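Local coordinates for phosphate-binding protein (PDB 5UB3) that probably acts as a periplasmic phosphonate-family binding protein and sensor, binding chloride in this structure and working with a partner diguanylate cyclase, at residues S109-H114 / I176-L181; L116-A121 / L128-E133. All blocks are in the same frame, centred on the assembly; numbering follows the deposited sequence.

Contact 1: S109-H114 / I176-L181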
# COMPACT_ATOMS: atom_id res chain seq x y z
N SER A 109 -6.75 -18.94 13.06
CA SER A 109 -7.33 -19.06 14.42
C SER A 109 -6.27 -19.35 15.45
O SER A 109 -6.30 -18.82 16.55
CB SER A 109 -8.38 -20.20 14.45
OG SER A 109 -9.41 -19.99 13.44
N GLN A 110 -5.28 -20.14 15.08
CA GLN A 110 -4.13 -20.43 16.00
C GLN A 110 -3.14 -19.30 16.21
O GLN A 110 -2.13 -19.48 16.93
CB GLN A 110 -3.40 -21.67 15.53
CG GLN A 110 -4.28 -22.91 15.57
CD GLN A 110 -3.65 -24.11 14.89
OE1 GLN A 110 -2.50 -24.08 14.50
NE2 GLN A 110 -4.41 -25.19 14.76
N LEU A 111 -3.41 -18.12 15.64
CA LEU A 111 -2.69 -16.92 16.05
C LEU A 111 -2.91 -16.53 17.52
O LEU A 111 -2.06 -15.82 18.09
CB LEU A 111 -3.07 -15.70 15.22
CG LEU A 111 -2.07 -15.29 14.19
CD1 LEU A 111 -2.03 -16.36 13.09
CD2 LEU A 111 -2.52 -13.95 13.65
N ARG A 112 -4.02 -16.98 18.12
CA ARG A 112 -4.31 -16.69 19.53
C ARG A 112 -3.22 -17.23 20.42
O ARG A 112 -2.68 -18.29 20.19
CB ARG A 112 -5.73 -17.12 19.90
CG ARG A 112 -6.72 -16.37 18.97
CD ARG A 112 -8.11 -16.12 19.48
NE ARG A 112 -8.73 -17.39 19.75
CZ ARG A 112 -9.19 -17.82 20.93
NH1 ARG A 112 -9.20 -17.07 22.06
NH2 ARG A 112 -9.71 -19.04 20.97
N GLY A 113 -2.78 -16.40 21.34
CA GLY A 113 -1.54 -16.66 22.07
C GLY A 113 -0.22 -16.32 21.45
O GLY A 113 0.79 -16.47 22.07
N HIS A 114 -0.20 -15.84 20.21
CA HIS A 114 1.03 -15.67 19.46
C HIS A 114 1.18 -14.26 18.96
O HIS A 114 0.26 -13.45 19.07
CB HIS A 114 1.05 -16.65 18.30
CG HIS A 114 1.25 -18.05 18.75
ND1 HIS A 114 0.22 -18.96 18.83
CD2 HIS A 114 2.34 -18.68 19.25
CE1 HIS A 114 0.67 -20.09 19.33
NE2 HIS A 114 1.96 -19.95 19.58
N ILE A 176 9.21 -13.41 16.43
CA ILE A 176 7.77 -13.18 16.27
C ILE A 176 7.22 -14.42 15.57
O ILE A 176 7.91 -14.98 14.74
CB ILE A 176 7.55 -11.89 15.44
CG1 ILE A 176 8.15 -10.69 16.18
CG2 ILE A 176 6.06 -11.63 15.21
CD1 ILE A 176 7.98 -9.34 15.47
N ASP A 177 6.02 -14.86 15.94
CA ASP A 177 5.51 -16.11 15.48
C ASP A 177 5.00 -16.04 14.03
O ASP A 177 5.16 -16.99 13.26
CB ASP A 177 4.37 -16.56 16.37
CG ASP A 177 4.77 -16.68 17.84
OD1 ASP A 177 5.76 -17.33 18.13
OD2 ASP A 177 4.08 -16.11 18.71
N VAL A 178 4.37 -14.93 13.69
CA VAL A 178 3.65 -14.85 12.40
C VAL A 178 3.99 -13.58 11.68
O VAL A 178 4.22 -12.53 12.29
CB VAL A 178 2.12 -14.98 12.57
CG1 VAL A 178 1.43 -15.05 11.23
CG2 VAL A 178 1.68 -16.13 13.46
N GLY A 179 4.05 -13.66 10.34
CA GLY A 179 4.29 -12.50 9.55
C GLY A 179 3.18 -12.29 8.55
O GLY A 179 2.52 -13.24 8.20
N ALA A 180 2.95 -11.02 8.17
CA ALA A 180 1.97 -10.71 7.12
C ALA A 180 2.70 -9.96 6.02
O ALA A 180 3.41 -9.04 6.29
CB ALA A 180 0.82 -9.92 7.64
N LEU A 181 2.54 -10.43 4.79
CA LEU A 181 3.06 -9.73 3.59
C LEU A 181 2.09 -9.95 2.43
O LEU A 181 1.25 -10.87 2.52
CB LEU A 181 4.36 -10.33 3.20
CG LEU A 181 5.60 -10.09 4.04
CD1 LEU A 181 6.75 -10.86 3.44
CD2 LEU A 181 5.97 -8.63 4.07

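Contact 2: L116-A121 / L128-E133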
# COMPACT_ATOMS: atom_id res chain seq x y z
N LEU A 116 2.36 -11.39 15.97
CA LEU A 116 2.31 -11.11 14.55
C LEU A 116 3.15 -9.87 14.25
O LEU A 116 2.95 -8.87 14.87
CB LEU A 116 0.87 -10.82 14.20
CG LEU A 116 0.54 -10.31 12.81
CD1 LEU A 116 0.77 -11.35 11.73
CD2 LEU A 116 -0.92 -9.94 12.81
N ALA A 117 4.01 -9.94 13.24
CA ALA A 117 4.79 -8.85 12.72
C ALA A 117 4.02 -8.14 11.63
O ALA A 117 3.70 -8.74 10.62
CB ALA A 117 6.10 -9.38 12.10
N LEU A 118 3.76 -6.86 11.84
CA LEU A 118 3.15 -6.00 10.85
C LEU A 118 4.08 -4.89 10.48
O LEU A 118 5.13 -4.69 11.09
CB LEU A 118 1.90 -5.43 11.46
CG LEU A 118 0.90 -6.54 11.81
CD1 LEU A 118 -0.39 -5.93 12.35
CD2 LEU A 118 0.58 -7.36 10.59
N GLN A 119 3.69 -4.12 9.49
CA GLN A 119 4.57 -3.13 8.97
C GLN A 119 4.48 -1.73 9.57
O GLN A 119 5.32 -1.37 10.38
CB GLN A 119 4.46 -3.14 7.48
CG GLN A 119 5.18 -4.34 6.92
CD GLN A 119 4.87 -4.58 5.47
OE1 GLN A 119 5.03 -3.68 4.61
NE2 GLN A 119 4.45 -5.80 5.17
N ASN A 120 3.57 -0.92 9.10
CA ASN A 120 3.28 0.38 9.67
C ASN A 120 1.83 0.60 9.33
O ASN A 120 1.29 -0.13 8.51
CB ASN A 120 4.08 1.53 9.05
CG ASN A 120 3.94 1.60 7.54
OD1 ASN A 120 2.85 1.79 6.96
ND2 ASN A 120 5.05 1.37 6.88
N ALA A 121 1.21 1.65 9.89
CA ALA A 121 -0.25 1.84 9.80
C ALA A 121 -0.78 2.18 8.40
O ALA A 121 -1.99 2.02 8.12
CB ALA A 121 -0.70 2.87 10.82
N LEU A 128 -3.29 -3.19 7.15
CA LEU A 128 -4.74 -3.00 7.05
C LEU A 128 -5.39 -4.29 6.77
O LEU A 128 -6.30 -4.68 7.48
CB LEU A 128 -5.10 -1.95 6.00
CG LEU A 128 -4.65 -0.54 6.38
CD1 LEU A 128 -4.61 0.43 5.17
CD2 LEU A 128 -5.39 0.09 7.55
N LEU A 129 -4.98 -4.98 5.72
CA LEU A 129 -5.59 -6.27 5.37
C LEU A 129 -5.46 -7.31 6.44
O LEU A 129 -6.45 -7.93 6.79
CB LEU A 129 -5.12 -6.84 4.04
CG LEU A 129 -5.44 -5.93 2.84
CD1 LEU A 129 -5.04 -6.68 1.56
CD2 LEU A 129 -6.90 -5.54 2.78
N PRO A 130 -4.23 -7.52 6.96
CA PRO A 130 -4.20 -8.53 8.02
C PRO A 130 -5.03 -8.16 9.27
O PRO A 130 -5.64 -9.05 9.86
CB PRO A 130 -2.73 -8.65 8.39
CG PRO A 130 -2.05 -7.44 7.80
CD PRO A 130 -2.88 -7.11 6.56
N MET A 131 -5.03 -6.90 9.68
CA MET A 131 -5.81 -6.53 10.85
C MET A 131 -7.30 -6.74 10.57
O MET A 131 -8.05 -7.19 11.41
CB MET A 131 -5.61 -5.07 11.29
CG MET A 131 -4.31 -4.79 11.96
SD MET A 131 -4.09 -5.74 13.47
CE MET A 131 -4.28 -4.45 14.67
N LEU A 132 -7.72 -6.39 9.37
CA LEU A 132 -9.10 -6.60 8.99
C LEU A 132 -9.43 -8.07 9.12
O LEU A 132 -10.48 -8.41 9.63
CB LEU A 132 -9.37 -6.13 7.54
CG LEU A 132 -10.77 -6.32 7.05
CD1 LEU A 132 -11.73 -5.60 7.99
CD2 LEU A 132 -10.83 -5.78 5.63
N GLU A 133 -8.53 -8.91 8.62
CA GLU A 133 -8.75 -10.34 8.65
C GLU A 133 -8.96 -10.83 10.07
O GLU A 133 -9.80 -11.69 10.32
CB GLU A 133 -7.65 -11.10 7.96
CG GLU A 133 -8.08 -12.47 7.49
CD GLU A 133 -8.91 -12.46 6.19
OE1 GLU A 133 -9.39 -11.38 5.75
OE2 GLU A 133 -9.03 -13.57 5.65

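Contact 1: S109-H114 / I176-L181
His114 and Asp177 meet at the outer end of two neighbouring parallel strands, 115-118 and 178-182, in the periplasmic binding protein fold. OD2 of Asp177 lies at the edge of the imidazole, in its plane, 3.2 Å from His114 CD2 and 3.1 Å from His114 CB. The carboxylate stands nearly upright to the ring, the planes 87° apart, and the approach is to carbon rather than to a ring nitrogen: OD2 finds its hydrogen bond at the backbone N of Thr115, just past the histidine. Deeper in, Leu111 lies roughly perpendicular to Val178, with Leu111 CD1 3.7 Å from Val178 CG2. With chi1 at -173°, CG1 of the valine is anti to the backbone N and CG2 anti to the carbonyl carbon, which turns CG2 to the leucine. Phe97 and Val99 of strand 92-100 also pack on this valine.

Behind these contacts, a type II turn from Leu111 to His114, closed by His114 N to Leu111 O at 2.8 Å, brings the chain from a 3-10 turn into the strand. The ring is steadied from its far side: His114 ND1 donates to Gln110 O at 3.1 Å, the oxygen lying 27° out of the ring plane.

Contact 2: L116-A121 / L128-E133
Leu118 reaches from the end of strand 115-118 onto helix 124-136, and its two methyls part over neighbouring helix residues. This is strand-to-helix packing in an α/β lobe of the periplasmic binding protein fold. CD2 of Leu118 rests on the proline ring, 3.8 Å from Pro130 CG, the leucine and the ring running antiparallel alongside one another. CD1 goes to the thioether, 3.9 Å from Met131 SD. The bend at chi2 (-60°) swings SD round beside that methyl, with Met131 CG 4.1 Å from Leu118 CD1. Around this tight end, Ala180 touches both Leu118 and Pro130, and Thr95 and Phe97 of strand 92-100 also pack on the proline.

The other end is looser. Past the strand the chain runs to Ala121, which is exposed, and the nearest approach there is Leu128 CD2 to Ala121 O at 4.0 Å, a methyl beside a carbonyl oxygen. Leu128 also packs on Val272 of helix 259-277.

Within the helix, Pro130 has no N-H to give to the turn before, and the helix kinks there, although Leu132 N still bonds to Leu128 O at 2.9 Å. With methyls, a proline ring and a thioether as its partners, the strand end is held to the helix by shape and the hydrophobic effect rather than by directed bonds.

Overall arrangement
The contacts meet at two neighbouring parallel strands: contact 1 sets the loop leading into 115-118 against strand 178-182, and contact 2 sets 115-118 itself against helix 124-136. They join directly where Val178 O lies 2.8 Å from Ala117 N, probably as a hydrogen bond; their centres are about 11 Å apart. The centre of contact 1 lies about 21 Å from the chain's centre, that of contact 2 about 11 Å. Contact 1 mixes a partly exposed histidine-aspartate edge with one buried leucine-valine pair; contact 2 is largely buried and essentially apolar where it is tight. Phe97 touches Val178 of one contact and Pro130 of the other.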